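Local atomic coordinates of L-Ala-D/L-Glu Epimerase (Escherichia coli, PDB entry 1JPD), a protein that belongs to the enolase superfamily, pairing a mandelate racemase/muconate lactonizing enzyme-type N-terminal domain with a C-terminal TIM-barrel domain. Residues A[193-207]-A[219-231]. Sequence-based numbering, arbitrary orientation.
Sequences CQLLADLGVAMLEQP and FIHPLPICADESC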
loop_
_atom_site.group_PDB
_atom_site.type_symbol
_atom_site.label_atom_id
_atom_site.label_comp_id
_atom_site.label_asym_id
_atom_site.label_seq_id
_atom_site.Cartn_x
_atom_site.Cartn_y
_atom_site.Cartn_z
ATOM N N CYS A 193 10.343 -2.122 21.389
ATOM C CA CYS A 193 9.835 -0.841 20.920
ATOM C C CYS A 193 10.666 0.244 21.586
ATOM O O CYS A 193 10.988 1.255 20.965
ATOM C CB CYS A 193 8.358 -0.654 21.273
ATOM S SG CYS A 193 7.229 -1.792 20.455
ATOM N N GLN A 194 11.041 0.014 22.841
ATOM C CA GLN A 194 11.833 0.992 23.577
ATOM C C GLN A 194 13.188 1.224 22.923
ATOM O O GLN A 194 13.677 2.349 22.886
ATOM C CB GLN A 194 12.027 0.561 25.031
ATOM C CG GLN A 194 12.489 1.715 25.910
ATOM C CD GLN A 194 11.534 2.899 25.837
ATOM O OE1 GLN A 194 10.361 2.786 26.212
ATOM N NE2 GLN A 194 12.028 4.035 25.345
ATOM N N LEU A 195 13.795 0.159 22.408
ATOM C CA LEU A 195 15.076 0.283 21.723
ATOM C C LEU A 195 14.900 1.065 20.423
ATOM O O LEU A 195 15.733 1.895 20.083
ATOM C CB LEU A 195 15.649 -1.089 21.393
ATOM C CG LEU A 195 16.880 -0.983 20.496
ATOM C CD1 LEU A 195 17.954 -0.173 21.221
ATOM C CD2 LEU A 195 17.395 -2.362 20.145
ATOM N N LEU A 196 13.823 0.790 19.689
ATOM C CA LEU A 196 13.575 1.503 18.445
ATOM C C LEU A 196 13.437 2.984 18.754
ATOM O O LEU A 196 13.888 3.836 17.980
ATOM C CB LEU A 196 12.308 0.984 17.752
ATOM C CG LEU A 196 12.396 -0.476 17.294
ATOM C CD1 LEU A 196 11.150 -0.844 16.484
ATOM C CD2 LEU A 196 13.659 -0.666 16.455
ATOM N N ALA A 197 12.823 3.289 19.894
ATOM C CA ALA A 197 12.651 4.677 20.303
ATOM C C ALA A 197 14.006 5.291 20.661
ATOM O O ALA A 197 14.276 6.434 20.305
ATOM C CB ALA A 197 11.693 4.772 21.482
ATOM N N ASP A 198 14.867 4.540 21.348
ATOM C CA ASP A 198 16.184 5.072 21.699
ATOM C C ASP A 198 16.976 5.447 20.441
ATOM O O ASP A 198 17.852 6.313 20.495
ATOM C CB ASP A 198 17.020 4.059 22.504
ATOM C CG ASP A 198 16.440 3.753 23.876
ATOM O OD1 ASP A 198 15.678 4.581 24.423
ATOM O OD2 ASP A 198 16.766 2.679 24.425
ATOM N N LEU A 199 16.664 4.793 19.319
ATOM C CA LEU A 199 17.357 5.021 18.051
ATOM C C LEU A 199 16.628 5.990 17.127
ATOM O O LEU A 199 17.020 6.189 15.965
ATOM C CB LEU A 199 17.573 3.686 17.334
ATOM C CG LEU A 199 18.461 2.707 18.111
ATOM C CD1 LEU A 199 18.630 1.405 17.341
ATOM C CD2 LEU A 199 19.817 3.357 18.359
ATOM N N GLY A 200 15.561 6.589 17.645
ATOM C CA GLY A 200 14.799 7.544 16.865
ATOM C C GLY A 200 13.960 6.954 15.745
ATOM O O GLY A 200 13.642 7.659 14.787
ATOM N N VAL A 201 13.604 5.672 15.847
ATOM C CA VAL A 201 12.782 5.043 14.819
ATOM C C VAL A 201 11.427 5.748 14.812
ATOM O O VAL A 201 10.739 5.797 15.829
ATOM C CB VAL A 201 12.579 3.536 15.097
ATOM C CG1 VAL A 201 11.604 2.948 14.084
ATOM C CG2 VAL A 201 13.918 2.812 15.026
ATOM N N ALA A 202 11.051 6.293 13.663
ATOM C CA ALA A 202 9.792 7.016 13.533
ATOM C C ALA A 202 8.544 6.157 13.687
ATOM O O ALA A 202 7.530 6.626 14.213
ATOM C CB ALA A 202 9.749 7.739 12.191
ATOM N N MET A 203 8.605 4.905 13.236
ATOM C CA MET A 203 7.438 4.038 13.320
ATOM C C MET A 203 7.754 2.547 13.189
ATOM O O MET A 203 8.685 2.160 12.490
ATOM C CB MET A 203 6.434 4.473 12.247
ATOM C CG MET A 203 5.212 3.595 12.095
ATOM S SD MET A 203 5.539 2.142 11.055
ATOM C CE MET A 203 5.318 2.852 9.387
ATOM N N LEU A 204 6.977 1.726 13.891
ATOM C CA LEU A 204 7.112 0.271 13.866
ATOM C C LEU A 204 5.834 -0.292 13.237
ATOM O O LEU A 204 4.724 -0.004 13.696
ATOM C CB LEU A 204 7.267 -0.276 15.283
ATOM C CG LEU A 204 7.149 -1.798 15.417
ATOM C CD1 LEU A 204 8.288 -2.494 14.657
ATOM C CD2 LEU A 204 7.174 -2.166 16.892
ATOM N N GLU A 205 5.988 -1.116 12.206
ATOM C CA GLU A 205 4.834 -1.665 11.491
ATOM C C GLU A 205 4.489 -3.134 11.756
ATOM O O GLU A 205 5.339 -4.016 11.640
ATOM C CB GLU A 205 5.053 -1.430 9.991
ATOM C CG GLU A 205 3.973 -1.939 9.076
ATOM C CD GLU A 205 4.140 -1.421 7.650
ATOM O OE1 GLU A 205 5.293 -1.160 7.235
ATOM O OE2 GLU A 205 3.117 -1.285 6.944
ATOM N N GLN A 206 3.233 -3.369 12.125
ATOM C CA GLN A 206 2.688 -4.708 12.382
ATOM C C GLN A 206 3.664 -5.738 12.942
ATOM O O GLN A 206 3.987 -6.720 12.279
ATOM C CB GLN A 206 2.079 -5.263 11.089
ATOM C CG GLN A 206 1.295 -6.568 11.230
ATOM C CD GLN A 206 -0.169 -6.352 11.591
ATOM O OE1 GLN A 206 -0.795 -5.378 11.157
ATOM N NE2 GLN A 206 -0.728 -7.273 12.369
ATOM N N PRO A 207 4.131 -5.542 14.182
ATOM C CA PRO A 207 5.067 -6.482 14.795
ATOM C C PRO A 207 4.442 -7.830 15.138
ATOM O O PRO A 207 5.130 -8.856 15.151
ATOM C CB PRO A 207 5.527 -5.735 16.038
ATOM C CG PRO A 207 4.304 -4.988 16.421
ATOM C CD PRO A 207 3.855 -4.423 15.094
ATOM N N PHE A 219 0.920 -2.023 27.043
ATOM C CA PHE A 219 2.061 -1.159 27.321
ATOM C C PHE A 219 1.973 0.153 26.562
ATOM O O PHE A 219 1.434 0.206 25.458
ATOM C CB PHE A 219 3.383 -1.890 27.013
ATOM C CG PHE A 219 3.657 -2.103 25.544
ATOM C CD1 PHE A 219 4.288 -1.113 24.786
ATOM C CD2 PHE A 219 3.313 -3.308 24.921
ATOM C CE1 PHE A 219 4.574 -1.317 23.427
ATOM C CE2 PHE A 219 3.596 -3.523 23.565
ATOM C CZ PHE A 219 4.229 -2.525 22.817
ATOM N N ILE A 220 2.475 1.225 27.168
ATOM C CA ILE A 220 2.445 2.529 26.518
ATOM C C ILE A 220 3.484 2.514 25.398
ATOM O O ILE A 220 4.687 2.387 25.646
ATOM C CB ILE A 220 2.761 3.661 27.523
ATOM C CG1 ILE A 220 1.772 3.594 28.691
ATOM C CG2 ILE A 220 2.658 5.018 26.835
ATOM C CD1 ILE A 220 2.125 4.496 29.862
ATOM N N HIS A 221 3.008 2.635 24.165
ATOM C CA HIS A 221 3.879 2.611 22.995
ATOM C C HIS A 221 4.914 3.724 22.990
ATOM O O HIS A 221 4.572 4.902 23.052
ATOM C CB HIS A 221 3.031 2.683 21.716
ATOM C CG HIS A 221 2.058 1.553 21.571
ATOM N ND1 HIS A 221 1.148 1.481 20.541
ATOM C CD2 HIS A 221 1.854 0.451 22.331
ATOM C CE1 HIS A 221 0.424 0.384 20.673
ATOM N NE2 HIS A 221 0.833 -0.259 21.750
ATOM N N PRO A 222 6.203 3.361 22.927
ATOM C CA PRO A 222 7.291 4.343 22.906
ATOM C C PRO A 222 7.442 5.024 21.542
ATOM O O PRO A 222 8.106 6.054 21.428
ATOM C CB PRO A 222 8.516 3.512 23.295
ATOM C CG PRO A 222 8.192 2.169 22.766
ATOM C CD PRO A 222 6.737 2.007 23.151
ATOM N N LEU A 223 6.850 4.429 20.508
ATOM C CA LEU A 223 6.885 5.007 19.162
ATOM C C LEU A 223 5.587 4.611 18.501
ATOM O O LEU A 223 4.926 3.664 18.931
ATOM C CB LEU A 223 8.060 4.481 18.325
ATOM C CG LEU A 223 8.002 3.066 17.740
ATOM C CD1 LEU A 223 9.156 2.876 16.760
ATOM C CD2 LEU A 223 8.068 2.040 18.853
ATOM N N PRO A 224 5.189 5.338 17.456
ATOM C CA PRO A 224 3.938 4.984 16.787
ATOM C C PRO A 224 4.051 3.560 16.249
ATOM O O PRO A 224 5.111 3.161 15.743
ATOM C CB PRO A 224 3.844 6.014 15.660
ATOM C CG PRO A 224 4.672 7.177 16.164
ATOM C CD PRO A 224 5.841 6.483 16.802
ATOM N N ILE A 225 2.975 2.790 16.374
ATOM C CA ILE A 225 2.960 1.419 15.876
ATOM C C ILE A 225 1.855 1.337 14.825
ATOM O O ILE A 225 0.695 1.646 15.105
ATOM C CB ILE A 225 2.740 0.406 17.036
ATOM C CG1 ILE A 225 3.912 0.505 18.023
ATOM C CG2 ILE A 225 2.644 -1.015 16.488
ATOM C CD1 ILE A 225 3.955 -0.587 19.081
ATOM N N CYS A 226 2.222 0.933 13.610
ATOM C CA CYS A 226 1.273 0.875 12.487
ATOM C C CYS A 226 0.634 -0.467 12.152
ATOM O O CYS A 226 1.286 -1.511 12.172
ATOM C CB CYS A 226 1.943 1.411 11.213
ATOM S SG CYS A 226 0.803 1.747 9.848
ATOM N N ALA A 227 -0.650 -0.417 11.819
ATOM C CA ALA A 227 -1.398 -1.609 11.446
ATOM C C ALA A 227 -1.292 -1.789 9.938
ATOM O O ALA A 227 -1.450 -0.827 9.177
ATOM C CB ALA A 227 -2.862 -1.464 11.849
ATOM N N ASP A 228 -1.008 -3.020 9.516
ATOM C CA ASP A 228 -0.896 -3.347 8.099
ATOM C C ASP A 228 -1.892 -4.460 7.794
ATOM O O ASP A 228 -2.981 -4.201 7.290
ATOM C CB ASP A 228 0.523 -3.811 7.768
ATOM C CG ASP A 228 0.750 -3.981 6.271
ATOM O OD1 ASP A 228 -0.191 -3.723 5.484
ATOM O OD2 ASP A 228 1.879 -4.369 5.889
ATOM N N GLU A 229 -1.524 -5.699 8.106
ATOM C CA GLU A 229 -2.428 -6.813 7.863
ATOM C C GLU A 229 -3.688 -6.654 8.708
ATOM O O GLU A 229 -4.749 -7.114 8.320
ATOM C CB GLU A 229 -1.753 -8.163 8.168
ATOM C CG GLU A 229 -0.753 -8.628 7.099
ATOM C CD GLU A 229 0.604 -7.929 7.200
ATOM O OE1 GLU A 229 0.689 -6.846 7.829
ATOM O OE2 GLU A 229 1.592 -8.458 6.640
ATOM N N SER A 230 -3.578 -5.981 9.850
ATOM C CA SER A 230 -4.733 -5.791 10.728
ATOM C C SER A 230 -5.695 -4.712 10.262
ATOM O O SER A 230 -6.777 -4.574 10.820
ATOM C CB SER A 230 -4.282 -5.457 12.148
ATOM O OG SER A 230 -3.504 -6.505 12.696
ATOM N N CYS A 231 -5.312 -3.951 9.244
ATOM C CA CYS A 231 -6.173 -2.893 8.734
ATOM C C CYS A 231 -6.625 -3.063 7.282
ATOM O O CYS A 231 -5.798 -2.999 6.374
ATOM C CB CYS A 231 -5.464 -1.553 8.847
ATOM S SG CYS A 231 -6.343 -0.244 7.981
#
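L204 and E205 pair in parallel with I225 and C226 as neighbouring strands of the TIM barrel, their short axes 36° apart; hydrogen bonds from L204 N to P224 O, C226 N to L204 O and Q206 N to C226 O join them. Helix 189-198 packs against P222 and L223, which lead into strand 225-227. A chi1 of 75° sets the forked side chain of L223 against this helix, and the branching of leucine lets CD1 lie 3.6 Å from V201 CG1 and also meet L196, while CD2 reaches C193. The small thiol of C193 fits between larger groups, with SG 3.7 Å from I225 CD1 and oblique to the F219 ring. On the face bearing E205 and C226, M203, bent at chi2 and chi3, lays SD against C226 CB. E205 OE2 and D228 OD2 lie 3.5 Å apart, their carboxylate planes turned 33° from each other; N248 hydrogen-bonds E205 OE2, and K253 forms a salt bridge with D228 OD1. Beyond the strand ends, Q206 suits its buried place because its amide can both accept and donate: OE1 takes D228 N in its carbonyl plane and S230 N from above it, and NE2, also bonded to L208 O, donates to S230 OG at 2.9 Å, almost exactly in the amide plane.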